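Probable transcriptional regulator (Pseudomonas aeruginosa PAO1, PDB 2GEN) probably binds DNA through an N-terminal helix-turn-helix and regulates transcription as a TetR-family factor. Local coordinates at residues I92-V95 with V96-D100; W101-F104 with I105-R109. All blocks are in the same frame, centred on the assembly; numbering follows the deposited sequence.

Contact 1: residues I92-V95 with V96-D100; sequences IDWV and VANPD
The amide nitrogen of Asn-98 lies over one face of the Trp-94 indole, toward its rim, the amide plane 25° from that of the ring. ND2 is nearest CD1 and NE1, while CB of Asn-98 sits above the six-membered ring, 4.1 Å from its centroid, in a CH-pi contact. Trp-101 also meets the indole, its plane inclined at about 50°, and NE1 of Trp-94 is hydrogen-bonded to Gln-65 of helix 51-76. This is a one-residue link between consecutive helices, in which helix 80-97 ends and helix 99-114 starts after a single non-helical residue, Asn-98. The regular i to i+4 ladder runs as far as Ala-97. Beyond it, the backbone N of Asn-98 bonds to Val-95 O at 3.1 Å, approaching from above the carbonyl plane, with a weak second bond to Trp-94 O. Pro-99 has no N-H to give, and its CD rests 3.5 Å from Val-95 O. With CG of Asn-98 beside its own backbone N (chi1 -54°), the side chain folds back over the last turn rather than capping the new helix. Asp-93 is held by a salt bridge to Arg-181, and Ile-92 and Val-96 bring their CG2 methyls together. The amide is fixed at its nitrogen: Asn-98 ND2 donates to a lone pair of Trp-94 O in the carbonyl plane, at 3.0 Å.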
loop_
_atom_site.group_PDB
_atom_site.type_symbol
_atom_site.label_atom_id
_atom_site.label_comp_id
_atom_site.label_asym_id
_atom_site.label_seq_id
_atom_site.Cartn_x
_atom_site.Cartn_y
_atom_site.Cartn_z
ATOM N N ILE A 92 7.903 11.455 -2.270
ATOM C CA ILE A 92 9.106 10.921 -1.621
ATOM C C ILE A 92 9.645 12.007 -0.668
ATOM O O ILE A 92 9.877 11.742 0.499
ATOM C CB ILE A 92 10.148 10.484 -2.668
ATOM C CG1 ILE A 92 9.644 9.219 -3.396
ATOM C CG2 ILE A 92 11.545 10.268 -1.968
ATOM C CD1 ILE A 92 9.462 8.031 -2.507
ATOM N N ASP A 93 9.750 13.227 -1.173
ATOM C CA ASP A 93 10.310 14.337 -0.345
ATOM C C ASP A 93 9.453 14.582 0.877
ATOM O O ASP A 93 9.985 14.802 1.949
ATOM C CB ASP A 93 10.429 15.592 -1.170
ATOM C CG ASP A 93 11.497 15.469 -2.241
ATOM O OD1 ASP A 93 12.279 14.466 -2.213
ATOM O OD2 ASP A 93 11.601 16.372 -3.112
ATOM N N TRP A 94 8.116 14.586 0.705
ATOM C CA TRP A 94 7.208 14.813 1.807
ATOM C C TRP A 94 7.348 13.693 2.880
ATOM O O TRP A 94 7.400 13.974 4.099
ATOM C CB TRP A 94 5.752 14.960 1.308
ATOM C CG TRP A 94 4.832 15.359 2.450
ATOM C CD1 TRP A 94 4.530 16.657 2.886
ATOM C CD2 TRP A 94 4.142 14.476 3.313
ATOM N NE1 TRP A 94 3.668 16.588 3.970
ATOM C CE2 TRP A 94 3.412 15.272 4.246
ATOM C CE3 TRP A 94 4.045 13.080 3.391
ATOM C CZ2 TRP A 94 2.608 14.692 5.254
ATOM C CZ3 TRP A 94 3.223 12.512 4.388
ATOM C CH2 TRP A 94 2.534 13.331 5.294
ATOM N N VAL A 95 7.469 12.440 2.422
ATOM C CA VAL A 95 7.630 11.317 3.353
ATOM C C VAL A 95 8.971 11.458 4.102
ATOM O O VAL A 95 9.005 11.281 5.322
ATOM C CB VAL A 95 7.571 9.995 2.611
ATOM C CG1 VAL A 95 8.099 8.830 3.498
ATOM C CG2 VAL A 95 6.131 9.771 2.081
ATOM N N VAL A 96 10.039 11.762 3.375
ATOM C CA VAL A 96 11.393 11.843 4.004
ATOM C C VAL A 96 11.398 12.948 5.104
ATOM O O VAL A 96 12.024 12.775 6.157
ATOM C CB VAL A 96 12.504 12.067 2.965
ATOM C CG1 VAL A 96 13.838 12.452 3.682
ATOM C CG2 VAL A 96 12.693 10.803 2.127
ATOM N N ALA A 97 10.712 14.057 4.824
ATOM C CA ALA A 97 10.578 15.225 5.717
ATOM C C ALA A 97 9.616 14.988 6.876
ATOM O O ALA A 97 9.713 15.641 7.936
ATOM C CB ALA A 97 10.112 16.416 4.938
ATOM N N ASN A 98 8.666 14.081 6.656
ATOM C CA ASN A 98 7.554 13.841 7.591
ATOM C C ASN A 98 7.285 12.337 7.824
ATOM O O ASN A 98 6.171 11.877 7.584
ATOM C CB ASN A 98 6.260 14.559 7.128
ATOM C CG ASN A 98 6.432 16.049 6.877
ATOM O OD1 ASN A 98 6.259 16.863 7.787
ATOM N ND2 ASN A 98 6.744 16.431 5.628
ATOM N N PRO A 99 8.286 11.570 8.274
ATOM C CA PRO A 99 8.074 10.129 8.307
ATOM C C PRO A 99 6.966 9.686 9.258
ATOM O O PRO A 99 6.194 8.764 8.926
ATOM C CB PRO A 99 9.438 9.566 8.717
ATOM C CG PRO A 99 10.152 10.706 9.343
ATOM C CD PRO A 99 9.673 11.929 8.666
ATOM N N ASP A 100 6.867 10.313 10.425
ATOM C CA ASP A 100 5.781 9.939 11.341
ATOM C C ASP A 100 4.402 10.278 10.746
ATOM O O ASP A 100 3.448 9.488 10.838
ATOM C CB ASP A 100 5.956 10.582 12.730
ATOM C CG ASP A 100 7.080 9.940 13.550
ATOM O OD1 ASP A 100 7.413 8.747 13.359
ATOM O OD2 ASP A 100 7.613 10.673 14.408
#

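Contact 2: residues W101-F104 with I105-R109; sequences WARF and ILHSR
Phe-104 and Ser-108, one turn apart in helix 99-114, make a double contact. The hydroxyl OG of Ser-108 donates to Phe-104 O at 2.7 Å and at the same time lies over one face of the phenyl ring, 3.5 Å from CE1. CB of Ser-108 adds a CH-pi contact over the same ring, 4.2 Å from the centroid of Phe-104 and 12° off its normal. Two torsions bring this about: Phe-104 carries its ring anti to the backbone N (chi1 173°), and Ser-108 turns OG back beside its own N. The backbone N of His-107 also donates to Phe-104 O, at 3.1 Å, so two donors grip this oxygen from opposite faces of the carbonyl plane. One residue earlier along the helix, the imidazole of His-107 lies beside the Arg-103 chain, with CE1 3.8 Å from Arg-103 CG; the guanidinium, carried off by a bend at chi3, is salt-bridged to Asp-100. Regular i to i+4 bonds join Ile-105 to Trp-101 and Leu-106 to Ala-102, and CG1 of Ile-105 meets CD1 of Trp-101 at 4.2 Å. Farther out, the ring of Phe-104 packs edge-to-face with His-55 of helix 51-76. Trp-101 and Phe-104 both touch Leu-17 of helix 9-23, whereas Ala-102 and Leu-106 turn to helices 80-97 and 150-169; this part of helix 99-114 thus joins the N-terminal part of the fold to the helices of its body.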
loop_
_atom_site.group_PDB
_atom_site.type_symbol
_atom_site.label_atom_id
_atom_site.label_comp_id
_atom_site.label_asym_id
_atom_site.label_seq_id
_atom_site.Cartn_x
_atom_site.Cartn_y
_atom_site.Cartn_z
ATOM N N TRP A 101 4.290 11.453 10.133
ATOM C CA TRP A 101 3.055 11.818 9.469
ATOM C C TRP A 101 2.733 10.843 8.334
ATOM O O TRP A 101 1.580 10.427 8.175
ATOM C CB TRP A 101 3.143 13.253 8.956
ATOM C CG TRP A 101 1.852 13.985 8.900
ATOM C CD1 TRP A 101 0.585 13.464 8.990
ATOM C CD2 TRP A 101 1.699 15.388 8.697
ATOM N NE1 TRP A 101 -0.340 14.474 8.879
ATOM C CE2 TRP A 101 0.310 15.667 8.703
ATOM C CE3 TRP A 101 2.609 16.452 8.530
ATOM C CZ2 TRP A 101 -0.199 16.955 8.557
ATOM C CZ3 TRP A 101 2.109 17.752 8.382
ATOM C CH2 TRP A 101 0.700 17.995 8.389
ATOM N N ALA A 102 3.740 10.447 7.548
ATOM C CA ALA A 102 3.497 9.454 6.463
ATOM C C ALA A 102 2.971 8.132 7.044
ATOM O O ALA A 102 1.993 7.556 6.537
ATOM C CB ALA A 102 4.784 9.199 5.644
ATOM N N ARG A 103 3.633 7.644 8.097
ATOM C CA ARG A 103 3.202 6.402 8.749
ATOM C C ARG A 103 1.746 6.526 9.182
ATOM O O ARG A 103 0.936 5.620 8.954
ATOM C CB ARG A 103 4.100 6.110 9.939
ATOM C CG ARG A 103 4.193 4.660 10.259
ATOM C CD ARG A 103 5.194 4.466 11.401
ATOM N NE ARG A 103 6.561 4.491 10.891
ATOM C CZ ARG A 103 7.426 5.481 11.057
ATOM N NH1 ARG A 103 7.078 6.561 11.735
ATOM N NH2 ARG A 103 8.649 5.391 10.531
ATOM N N PHE A 104 1.414 7.668 9.783
ATOM C CA PHE A 104 0.075 7.900 10.310
ATOM C C PHE A 104 -0.936 7.828 9.169
ATOM O O PHE A 104 -1.946 7.120 9.269
ATOM C CB PHE A 104 -0.006 9.262 11.008
ATOM C CG PHE A 104 -1.396 9.641 11.425
ATOM C CD1 PHE A 104 -1.938 9.148 12.635
ATOM C CD2 PHE A 104 -2.165 10.499 10.640
ATOM C CE1 PHE A 104 -3.228 9.482 13.021
ATOM C CE2 PHE A 104 -3.469 10.862 11.018
ATOM C CZ PHE A 104 -4.000 10.337 12.239
ATOM N N ILE A 105 -0.656 8.523 8.064
ATOM C CA ILE A 105 -1.558 8.538 6.919
ATOM C C ILE A 105 -1.766 7.123 6.356
ATOM O O ILE A 105 -2.878 6.756 6.025
ATOM C CB ILE A 105 -1.034 9.472 5.777
ATOM C CG1 ILE A 105 -1.189 10.937 6.185
ATOM C CG2 ILE A 105 -1.814 9.218 4.457
ATOM C CD1 ILE A 105 -0.514 11.876 5.227
ATOM N N LEU A 106 -0.687 6.345 6.256
ATOM C CA LEU A 106 -0.732 5.010 5.670
ATOM C C LEU A 106 -1.548 4.042 6.513
ATOM O O LEU A 106 -1.995 3.008 6.004
ATOM C CB LEU A 106 0.690 4.463 5.434
ATOM C CG LEU A 106 1.497 5.121 4.323
ATOM C CD1 LEU A 106 2.847 4.429 4.227
ATOM C CD2 LEU A 106 0.740 5.061 2.994
ATOM N N HIS A 107 -1.761 4.362 7.790
ATOM C CA HIS A 107 -2.487 3.438 8.665
ATOM C C HIS A 107 -3.867 3.920 9.110
ATOM O O HIS A 107 -4.588 3.190 9.804
ATOM C CB HIS A 107 -1.608 3.044 9.845
ATOM C CG HIS A 107 -0.360 2.323 9.431
ATOM N ND1 HIS A 107 0.879 2.601 9.971
ATOM C CD2 HIS A 107 -0.163 1.333 8.522
ATOM C CE1 HIS A 107 1.783 1.805 9.421
ATOM N NE2 HIS A 107 1.176 1.026 8.541
ATOM N N SER A 108 -4.261 5.116 8.675
ATOM C CA SER A 108 -5.436 5.776 9.256
ATOM C C SER A 108 -6.635 6.046 8.333
ATOM O O SER A 108 -7.653 6.570 8.790
ATOM C CB SER A 108 -5.018 7.089 9.926
ATOM O OG SER A 108 -4.057 6.847 10.937
ATOM N N ARG A 109 -6.525 5.731 7.047
ATOM C CA ARG A 109 -7.593 6.138 6.125
ATOM C C ARG A 109 -8.951 5.530 6.498
ATOM O O ARG A 109 -9.945 6.246 6.564
ATOM C CB ARG A 109 -7.257 5.800 4.677
ATOM C CG ARG A 109 -8.082 6.603 3.703
ATOM C CD ARG A 109 -7.995 6.080 2.281
ATOM N NE ARG A 109 -8.851 6.861 1.389
ATOM C CZ ARG A 109 -10.162 6.675 1.255
ATOM N NH1 ARG A 109 -10.780 5.725 1.957
ATOM N NH2 ARG A 109 -10.869 7.435 0.429
#

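Overall arrangement
Contacts 1 and 2 follow one another along the chain, their centres about 11 Å apart, and share helix 99-114. They show how a short link between helices sets the packing between them: the junction folds the end of helix 80-97 against the first turns of the next helix. The indole of Trp-94 bridges the two, its CH2 lying 3.4 Å from Ile-105 CD1 and its CZ3 3.7 Å from Ala-102 CA. Beside it, Val-95 CG2 packs on Ala-102 CB at 3.9 Å. Neither contact includes residues of the predicted helix-turn-helix, residues 29-48, but helix 9-23, on which contact 2 leans, precedes that motif in the chain.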